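Local coordinates for protein CAS6A (Thermus thermophilus, PDB 4C97) that probably acts as a CRISPR-associated endoribonuclease that cuts CRISPR RNA precursors during RNA processing in antiviral defense, at residues 108-111 and 112-115; 163-166 and 167-170; 205-208 and 209-213. The protein carries 1 engineered substitution. All blocks are in the same frame, centred on the assembly; numbering follows the deposited sequence.

Overall arrangement
From the N terminus, interaction 1 comes first, where strand 91-109 of the sheet containing 6-15 runs out into the short turn of 110-113. Interaction 2 follows at the start of helix 165-174, and interaction 3 at the start of helix 209-225, closing the turn that leads in from strand 199-203 of the second sheet. All three are local turns that close no long loop and lie in series, so none nests within or crosses another. Interactions 2 and 3 touch, Pro164 and Val167 against Glu210 and Ala170 against Glu211, with centres about 10 Å apart. Interaction 1 meets interaction 3 through Phe114 and Leu213, linking the turn beyond the first sheet to a helix of the C-terminal half.

Interaction 1: residues 108-111 and 112-115; sequences STYP and RLFQ
Leu113 runs alongside the Tyr110 ring, one short helical turn further on, with Leu113 CD1 3.5 Å from Tyr110 CD2 at an oblique approach to the ring. Both side chains leave the backbone on the side of their own N (chi1 -79° for Tyr110, -64° for Leu113), and this shared choice lets a branched aliphatic group run beside an aromatic one. Both also touch Leu155 of helix 144-158 and Leu7 of strand 6-15, while the phenol OH is hydrogen-bonded to Leu66 O, so the polar tip of the tyrosine is satisfied.

On another side of the turn, Thr109 and Arg112 cross obliquely. Thr109 holds the N-cap: its OG1, placed between the backbone N and the carbonyl carbon, accepts a long, weak bond from Arg112 N at 3.4 Å. The same hydroxyl rests against Arg112 CG, and Ser108 OG meets Arg112 CB, so small hydroxyl residues line the aliphatic base of an extended arginine whose guanidinium reaches out beyond the turn.

Backbone bonds define the turn. Leu113 N reaches Tyr110 O at 2.9 Å, and Phe114 N reaches Pro111 O at 3.0 Å. Proline suits its early place, where its missing N-H costs no helical bond. The Phe114 ring turns its edge to Tyr110 O, with CD2 3.5 Å away, and meets Trp214 edge-to-face. Beyond, Gln115 NE2 donates to Arg112 O at 2.9 Å, from the face opposite that used by Gln115 N, doubly gripping this oxygen.

Leu113 N to Tyr110 O and Phe114 N to Pro111 O are sound i to i+3 bonds, whereas both bonds to Thr109 O, from Arg112 N and from Leu113 N, are weak; this implies a tight, 3-10-like turn whose capping is modest and whose Tyr110 and Leu113 side chains are buried.

Interaction 2: residues 163-166 and 167-170; sequences APEG and VREA
The Glu165 carboxylate and the Arg168 guanidinium lie almost parallel, their planes 10° apart, yet they form no direct salt bridge: Glu165 OE2 instead touches the aliphatic Arg168 CD at 3.7 Å. At the edge of the guanidinium, in its plane, a water accepts from Arg168 NE at 2.8 Å and donates to Ala163 O, bridging the arginine back to the loop before the helix. A bend at chi3 (-78°) turns the guanidinium out of line with its chain, and its NH2 is claimed by Glu156 of helix 144-158, which also takes the N-H of Ala163.

Val167 packs by its two methyls: CG2 lies 4.0 Å from Pro164 CD, and CG1 approaches Ala163 CB. Val167 touches Trp214 and Glu210, and Pro164 touches Glu210, of helix 209-225; Ala163 rests on Leu152 of helix 144-158. Compact apolar residues fit these places.

Pro164 occupies the N-cap, and its carbonyl receives Arg168 N at 3.0 Å. Glu169 N to Glu165 O and Ala170 N to Gly166 O continue the series. Gly166 O also accepts from a second water, which donates to Glu169 OE1 as well, tying that carboxylate to the first turn. An acidic residue such as Glu165 suits this end, where the helix dipole would probably stabilise negative charge.

The arrangement is the first turn of an alpha-helix, with its i to i+4 bonds, entered from a proline-containing loop and held by Arg168 to the preceding helix 144-158.

Interaction 3: residues 205-208 and 209-213; sequences PRAT and EEEAL
The chain comes in extended through Ala207 and Thr208 and turns at Glu209 into regular helix, whose first i to i+4 bond runs from Ala212 N to Thr208 O at 2.9 Å. Thr208 and Glu211 form a capping box. Thr208 OG1 accepts from Glu211 N at 3.0 Å, and in return Glu211 OE1 accepts from Thr208 N at 3.0 Å, a nearly straight bond (163°) that meets the carboxylate from above its plane. A chi1 of 67° turns the threonine hydroxyl back over the helix end, while Glu211, extended beyond CG, passes beside the threonine with its CG 3.2 Å from Thr208 OG1. Threonine can thus cap the backbone N-H, and glutamate has the length to reach the N-cap amide. Water joins Thr208 OG1 to Glu210 OE1. Ala207 CB packs on Ala212 CB at 4.1 Å, two small side chains that let the loop lie close to the helix.

Glu211 OE1 also forms a salt bridge with Arg174, whose NE holds Pro205 O, so the loop after strand 199-203, the start of helix 209-225 and the end of helix 165-174 are joined. Glu210 and Glu211 both touch Val167 of that helix, and Ala212 touches Pro118.

Interaction 1: residues 108-111 and 112-115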
ATOM      1  N   SER A 108      -6.993   6.527  -9.309  1.00 14.88           N
ATOM      2  CA  SER A 108      -7.513   5.595 -10.298  1.00 14.92           C
ATOM      3  C   SER A 108      -8.905   5.131  -9.902  1.00 12.76           C
ATOM      4  O   SER A 108      -9.550   5.710  -9.001  1.00 13.93           O
ATOM      5  CB  SER A 108      -6.574   4.397 -10.468  1.00 21.40           C
ATOM      6  OG  SER A 108      -6.871   3.706 -11.675  1.00 20.20           O
ATOM      7  N   THR A 109      -9.377   4.079 -10.566  1.00 13.20           N
ATOM      8  CA  THR A 109     -10.676   3.520 -10.244  1.00 12.38           C
ATOM      9  C   THR A 109     -10.538   2.016 -10.175  1.00 12.38           C
ATOM     10  O   THR A 109      -9.611   1.424 -10.764  1.00 12.29           O
ATOM     11  CB  THR A 109     -11.744   3.848 -11.301  1.00 14.97           C
ATOM     12  OG1 THR A 109     -11.373   3.223 -12.523  1.00 12.52           O
ATOM     13  CG2 THR A 109     -11.904   5.356 -11.503  1.00 14.36           C
ATOM     14  N   TYR A 110     -11.467   1.369  -9.479  1.00 12.97           N
ATOM     15  CA  TYR A 110     -11.372  -0.078  -9.342  1.00 14.61           C
ATOM     16  C   TYR A 110     -11.446  -0.797 -10.685  1.00 12.88           C
ATOM     17  O   TYR A 110     -10.658  -1.710 -10.922  1.00 11.92           O
ATOM     18  CB  TYR A 110     -12.373  -0.645  -8.326  1.00 11.66           C
ATOM     19  CG  TYR A 110     -11.886  -0.440  -6.898  1.00 14.69           C
ATOM     20  CD1 TYR A 110     -12.182   0.720  -6.175  1.00 14.12           C
ATOM     21  CD2 TYR A 110     -11.113  -1.395  -6.296  1.00 14.10           C
ATOM     22  CE1 TYR A 110     -11.720   0.892  -4.883  1.00 14.05           C
ATOM     23  CE2 TYR A 110     -10.637  -1.227  -4.999  1.00 13.61           C
ATOM     24  CZ  TYR A 110     -10.934  -0.083  -4.314  1.00 13.37           C
ATOM     25  OH  TYR A 110     -10.444   0.064  -3.042  1.00 14.05           O
ATOM     26  N   PRO A 111     -12.319  -0.347 -11.610  1.00 13.22           N
ATOM     27  CA  PRO A 111     -12.278  -1.048 -12.896  1.00 12.38           C
ATOM     28  C   PRO A 111     -10.903  -0.980 -13.560  1.00 11.14           C
ATOM     29  O   PRO A 111     -10.458  -1.948 -14.204  1.00 13.50           O
ATOM     30  CB  PRO A 111     -13.345  -0.321 -13.720  1.00 13.31           C
ATOM     31  CG  PRO A 111     -14.324   0.140 -12.676  1.00 12.51           C
ATOM     32  CD  PRO A 111     -13.476   0.568 -11.530  1.00 12.17           C
ATOM     33  N   ARG A 112     -10.203   0.126 -13.365  1.00 11.03           N
ATOM     34  CA  ARG A 112      -8.898   0.277 -13.986  1.00 10.78           C
ATOM     35  C   ARG A 112      -7.863  -0.653 -13.366  1.00 12.93           C
ATOM     36  O   ARG A 112      -6.848  -0.932 -13.996  1.00 12.69           O
ATOM     37  CB  ARG A 112      -8.430   1.730 -13.945  1.00 11.68           C
ATOM     38  CG  ARG A 112      -9.108   2.556 -15.027  1.00 11.74           C
ATOM     39  CD  ARG A 112      -8.804   4.035 -14.925  1.00 11.70           C
ATOM     40  NE  ARG A 112      -9.348   4.681 -16.110  1.00 12.57           N
ATOM     41  CZ  ARG A 112      -8.721   4.763 -17.275  1.00 19.48           C
ATOM     42  NH1 ARG A 112      -7.483   4.295 -17.399  1.00 15.36           N
ATOM     43  NH2 ARG A 112      -9.341   5.323 -18.310  1.00 17.18           N
ATOM     44  N   LEU A 113      -8.134  -1.165 -12.168  1.00 12.32           N
ATOM     45  CA  LEU A 113      -7.169  -2.090 -11.587  1.00  9.95           C
ATOM     46  C   LEU A 113      -7.163  -3.363 -12.400  1.00 12.58           C
ATOM     47  O   LEU A 113      -6.186  -4.113 -12.345  1.00 11.56           O
ATOM     48  CB  LEU A 113      -7.511  -2.432 -10.150  1.00 12.44           C
ATOM     49  CG  LEU A 113      -7.458  -1.273  -9.165  1.00 14.15           C
ATOM     50  CD1 LEU A 113      -7.947  -1.755  -7.824  1.00 15.50           C
ATOM     51  CD2 LEU A 113      -6.061  -0.647  -9.058  1.00 14.97           C
ATOM     52  N   PHE A 114      -8.235  -3.592 -13.164  1.00 10.19           N
ATOM     53  CA  PHE A 114      -8.382  -4.818 -13.914  1.00 11.43           C
ATOM     54  C   PHE A 114      -8.061  -4.617 -15.396  1.00 14.24           C
ATOM     55  O   PHE A 114      -8.470  -5.412 -16.220  1.00 15.91           O
ATOM     56  CB  PHE A 114      -9.805  -5.350 -13.751  1.00 13.49           C
ATOM     57  CG  PHE A 114     -10.069  -5.965 -12.410  1.00 16.97           C
ATOM     58  CD1 PHE A 114      -9.820  -7.318 -12.184  1.00 18.18           C
ATOM     59  CD2 PHE A 114     -10.554  -5.204 -11.366  1.00 18.98           C
ATOM     60  CE1 PHE A 114     -10.072  -7.866 -10.935  1.00 16.08           C
ATOM     61  CE2 PHE A 114     -10.798  -5.766 -10.125  1.00 23.11           C
ATOM     62  CZ  PHE A 114     -10.551  -7.099  -9.924  1.00 16.11           C
ATOM     63  N   GLN A 115      -7.337  -3.553 -15.727  1.00 12.13           N
ATOM     64  CA  GLN A 115      -7.039  -3.238 -17.125  1.00 12.10           C
ATOM     65  C   GLN A 115      -6.092  -4.232 -17.798  1.00 12.79           C
ATOM     66  O   GLN A 115      -6.128  -4.403 -19.021  1.00 15.98           O
ATOM     67  CB  GLN A 115      -6.500  -1.826 -17.269  1.00 12.79           C
ATOM     68  CG  GLN A 115      -5.131  -1.626 -16.694  1.00 15.08           C
ATOM     69  CD  GLN A 115      -4.720  -0.180 -16.761  1.00 20.91           C
ATOM     70  OE1 GLN A 115      -4.134   0.253 -17.745  1.00 22.65           O
ATOM     71  NE2 GLN A 115      -5.050   0.588 -15.718  1.00 21.02           N
TER

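Interaction 2: residues 163-166 and 167-170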
ATOM      1  N   ALA A 163     -13.421 -12.444  -6.109  1.00 15.90           N
ATOM      2  CA  ALA A 163     -12.876 -13.471  -6.984  1.00 13.28           C
ATOM      3  C   ALA A 163     -13.645 -14.772  -6.829  1.00 15.55           C
ATOM      4  O   ALA A 163     -13.984 -15.183  -5.714  1.00 16.97           O
ATOM      5  CB  ALA A 163     -11.419 -13.703  -6.687  1.00 16.41           C
ATOM      6  N   PRO A 164     -13.902 -15.453  -7.948  1.00 15.08           N
ATOM      7  CA  PRO A 164     -14.447 -16.806  -7.834  1.00 16.69           C
ATOM      8  C   PRO A 164     -13.531 -17.657  -6.957  1.00 15.38           C
ATOM      9  O   PRO A 164     -12.320 -17.458  -6.956  1.00 16.59           O
ATOM     10  CB  PRO A 164     -14.446 -17.310  -9.276  1.00 20.89           C
ATOM     11  CG  PRO A 164     -14.590 -16.055 -10.086  1.00 21.84           C
ATOM     12  CD  PRO A 164     -13.778 -15.022  -9.348  1.00 17.27           C
ATOM     13  N   GLU A 165     -14.112 -18.589  -6.217  1.00 20.39           N
ATOM     14  CA  GLU A 165     -13.340 -19.361  -5.246  1.00 15.69           C
ATOM     15  C   GLU A 165     -12.163 -20.103  -5.887  1.00 15.56           C
ATOM     16  O   GLU A 165     -11.074 -20.156  -5.324  1.00 14.93           O
ATOM     17  CB  GLU A 165     -14.273 -20.317  -4.483  1.00 16.86           C
ATOM     18  CG  GLU A 165     -13.648 -20.913  -3.227  1.00 18.76           C
ATOM     19  CD  GLU A 165     -13.418 -19.896  -2.133  1.00 18.87           C
ATOM     20  OE1 GLU A 165     -14.070 -18.841  -2.160  1.00 17.36           O
ATOM     21  OE2 GLU A 165     -12.577 -20.145  -1.233  1.00 17.94           O
ATOM     22  N   GLY A 166     -12.377 -20.663  -7.075  1.00 17.08           N
ATOM     23  CA  GLY A 166     -11.304 -21.323  -7.805  1.00 24.29           C
ATOM     24  C   GLY A 166     -10.150 -20.404  -8.196  1.00 20.36           C
ATOM     25  O   GLY A 166      -8.988 -20.851  -8.263  1.00 15.73           O
ATOM     26  N   VAL A 167     -10.471 -19.135  -8.496  1.00 16.85           N
ATOM     27  CA  VAL A 167      -9.446 -18.122  -8.794  1.00 17.25           C
ATOM     28  C   VAL A 167      -8.627 -17.822  -7.546  1.00 15.90           C
ATOM     29  O   VAL A 167      -7.393 -17.802  -7.573  1.00 16.23           O
ATOM     30  CB  VAL A 167     -10.065 -16.806  -9.359  1.00 13.86           C
ATOM     31  CG1 VAL A 167      -9.015 -15.689  -9.450  1.00 13.25           C
ATOM     32  CG2 VAL A 167     -10.686 -17.075 -10.703  1.00 18.23           C
ATOM     33  N   ARG A 168      -9.325 -17.613  -6.435  1.00 15.51           N
ATOM     34  CA  ARG A 168      -8.670 -17.467  -5.137  1.00 14.18           C
ATOM     35  C   ARG A 168      -7.754 -18.653  -4.865  1.00 15.11           C
ATOM     36  O   ARG A 168      -6.589 -18.486  -4.476  1.00 14.81           O
ATOM     37  CB  ARG A 168      -9.720 -17.332  -4.025  1.00 13.10           C
ATOM     38  CG  ARG A 168      -9.169 -17.441  -2.613  1.00 16.85           C
ATOM     39  CD  ARG A 168     -10.256 -17.251  -1.548  1.00 16.26           C
ATOM     40  NE  ARG A 168     -10.606 -15.844  -1.355  1.00 15.79           N
ATOM     41  CZ  ARG A 168     -10.137 -15.069  -0.375  1.00 11.10           C
ATOM     42  NH1 ARG A 168      -9.318 -15.551   0.561  1.00 16.00           N
ATOM     43  NH2 ARG A 168     -10.522 -13.809  -0.304  1.00 15.95           N
ATOM     44  N   GLU A 169      -8.268 -19.860  -5.081  1.00 16.73           N
ATOM     45  CA  GLU A 169      -7.500 -21.059  -4.782  1.00 13.67           C
ATOM     46  C   GLU A 169      -6.225 -21.096  -5.622  1.00 18.57           C
ATOM     47  O   GLU A 169      -5.133 -21.399  -5.116  1.00 16.54           O
ATOM     48  CB  GLU A 169      -8.357 -22.318  -5.025  1.00 15.03           C
ATOM     49  CG  GLU A 169      -7.799 -23.585  -4.402  1.00 25.90           C
ATOM     50  CD  GLU A 169      -6.716 -24.248  -5.239  1.00 31.22           C
ATOM     51  OE1 GLU A 169      -6.615 -23.974  -6.457  1.00 35.15           O
ATOM     52  OE2 GLU A 169      -5.959 -25.063  -4.668  1.00 30.70           O
ATOM     53  N   ALA A 170      -6.364 -20.798  -6.913  1.00 17.66           N
ATOM     54  CA  ALA A 170      -5.178 -20.722  -7.768  1.00 13.86           C
ATOM     55  C   ALA A 170      -4.183 -19.670  -7.281  1.00 13.71           C
ATOM     56  O   ALA A 170      -2.983 -19.934  -7.176  1.00 15.23           O
ATOM     57  CB  ALA A 170      -5.579 -20.429  -9.176  1.00 16.12           C
TER
HETATM   58  O   HOH W   1     -12.290 -14.767  -3.267  1.00 16.60           O
HETATM   59  O   HOH W   2      -8.378 -23.343  -8.558  1.00 22.50           O

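Interaction 3: residues 205-208 and 209-213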
ATOM      1  N   PRO A 205       1.709 -20.724 -12.418  1.00 14.65           N
ATOM      2  CA  PRO A 205       1.742 -21.689 -13.514  1.00 20.45           C
ATOM      3  C   PRO A 205       0.356 -21.951 -14.049  1.00 16.91           C
ATOM      4  O   PRO A 205      -0.598 -22.073 -13.272  1.00 17.91           O
ATOM      5  CB  PRO A 205       2.291 -22.962 -12.851  1.00 20.61           C
ATOM      6  CG  PRO A 205       2.997 -22.484 -11.640  1.00 19.77           C
ATOM      7  CD  PRO A 205       2.249 -21.281 -11.169  1.00 16.05           C
ATOM      8  N   ARG A 206       0.289 -22.082 -15.364  1.00 17.86           N
ATOM      9  CA  ARG A 206      -0.929 -22.399 -16.106  1.00 24.24           C
ATOM     10  C   ARG A 206      -2.110 -21.536 -15.722  1.00 20.38           C
ATOM     11  O   ARG A 206      -3.247 -22.008 -15.704  1.00 19.74           O
ATOM     12  CB  ARG A 206      -1.299 -23.877 -15.934  1.00 29.99           C
ATOM     13  CG  ARG A 206      -0.185 -24.853 -16.292  1.00 36.78           C
ATOM     14  CD  ARG A 206      -0.006 -25.051 -17.826  1.00 47.21           C
ATOM     15  NE  ARG A 206      -1.117 -25.733 -18.509  1.00 53.21           N
ATOM     16  CZ  ARG A 206      -2.000 -25.150 -19.323  1.00 57.63           C
ATOM     17  NH1 ARG A 206      -1.954 -23.846 -19.571  1.00 52.57           N
ATOM     18  NH2 ARG A 206      -2.949 -25.883 -19.895  1.00 62.18           N
ATOM     19  N   ALA A 207      -1.858 -20.268 -15.421  1.00 19.13           N
ATOM     20  CA  ALA A 207      -2.957 -19.361 -15.124  1.00 19.42           C
ATOM     21  C   ALA A 207      -3.948 -19.310 -16.272  1.00 18.38           C
ATOM     22  O   ALA A 207      -3.566 -19.163 -17.430  1.00 17.65           O
ATOM     23  CB  ALA A 207      -2.443 -17.947 -14.848  1.00 16.04           C
ATOM     24  N   THR A 208      -5.234 -19.377 -15.947  1.00 17.43           N
ATOM     25  CA  THR A 208      -6.257 -19.017 -16.920  1.00 18.57           C
ATOM     26  C   THR A 208      -6.168 -17.519 -17.184  1.00 17.02           C
ATOM     27  O   THR A 208      -5.518 -16.795 -16.427  1.00 17.96           O
ATOM     28  CB  THR A 208      -7.641 -19.320 -16.399  1.00 17.03           C
ATOM     29  OG1 THR A 208      -7.918 -18.460 -15.294  1.00 16.31           O
ATOM     30  CG2 THR A 208      -7.755 -20.771 -15.955  1.00 24.58           C
ATOM     31  N   GLU A 209      -6.825 -17.036 -18.233  1.00 14.68           N
ATOM     32  CA  GLU A 209      -6.843 -15.592 -18.495  1.00 17.28           C
ATOM     33  C   GLU A 209      -7.416 -14.845 -17.289  1.00 13.60           C
ATOM     34  O   GLU A 209      -6.846 -13.857 -16.848  1.00 14.94           O
ATOM     35  CB  GLU A 209      -7.660 -15.243 -19.744  1.00 15.97           C
ATOM     36  CG  GLU A 209      -7.645 -13.713 -20.060  1.00 16.31           C
ATOM     37  CD  GLU A 209      -8.362 -13.330 -21.349  1.00 18.12           C
ATOM     38  OE1 GLU A 209      -8.881 -14.222 -22.050  1.00 22.12           O
ATOM     39  OE2 GLU A 209      -8.407 -12.119 -21.665  1.00 21.70           O
ATOM     40  N   GLU A 210      -8.523 -15.340 -16.747  1.00 14.00           N
ATOM     41  CA  GLU A 210      -9.170 -14.711 -15.601  1.00 13.32           C
ATOM     42  C   GLU A 210      -8.219 -14.633 -14.387  1.00 13.49           C
ATOM     43  O   GLU A 210      -8.076 -13.596 -13.718  1.00 13.44           O
ATOM     44  CB  GLU A 210     -10.444 -15.478 -15.242  1.00 17.23           C
ATOM     45  CG  GLU A 210     -11.199 -14.905 -14.065  1.00 15.11           C
ATOM     46  CD  GLU A 210     -12.453 -15.698 -13.707  1.00 17.91           C
ATOM     47  OE1 GLU A 210     -12.456 -16.929 -13.906  1.00 18.32           O
ATOM     48  OE2 GLU A 210     -13.432 -15.077 -13.219  1.00 18.22           O
ATOM     49  N   GLU A 211      -7.553 -15.746 -14.111  1.00 15.01           N
ATOM     50  CA  GLU A 211      -6.590 -15.789 -13.009  1.00 14.53           C
ATOM     51  C   GLU A 211      -5.436 -14.800 -13.187  1.00 11.52           C
ATOM     52  O   GLU A 211      -5.019 -14.119 -12.234  1.00 12.38           O
ATOM     53  CB  GLU A 211      -6.048 -17.209 -12.864  1.00 12.87           C
ATOM     54  CG  GLU A 211      -7.078 -18.196 -12.263  1.00 13.32           C
ATOM     55  CD  GLU A 211      -6.694 -19.661 -12.434  1.00 19.57           C
ATOM     56  OE1 GLU A 211      -5.603 -19.937 -12.979  1.00 18.04           O
ATOM     57  OE2 GLU A 211      -7.495 -20.539 -12.029  1.00 19.58           O
ATOM     58  N   ALA A 212      -4.898 -14.750 -14.409  1.00 10.65           N
ATOM     59  CA  ALA A 212      -3.788 -13.851 -14.716  1.00 13.92           C
ATOM     60  C   ALA A 212      -4.241 -12.381 -14.628  1.00 14.53           C
ATOM     61  O   ALA A 212      -3.491 -11.495 -14.193  1.00 11.90           O
ATOM     62  CB  ALA A 212      -3.227 -14.181 -16.120  1.00 14.60           C
ATOM     63  N   LEU A 213      -5.483 -12.124 -15.032  1.00 13.62           N
ATOM     64  CA  LEU A 213      -6.033 -10.782 -14.847  1.00 13.04           C
ATOM     65  C   LEU A 213      -6.146 -10.382 -13.360  1.00 11.41           C
ATOM     66  O   LEU A 213      -5.740  -9.271 -12.966  1.00  9.74           O
ATOM     67  CB  LEU A 213      -7.389 -10.640 -15.520  1.00 13.19           C
ATOM     68  CG  LEU A 213      -7.820  -9.195 -15.624  1.00 12.10           C
ATOM     69  CD1 LEU A 213      -6.921  -8.424 -16.582  1.00 17.06           C
ATOM     70  CD2 LEU A 213      -9.289  -9.114 -16.048  1.00 19.98           C
TER
HETATM   71  O   HOH W   3     -10.487 -18.896 -14.199  1.00 17.42           O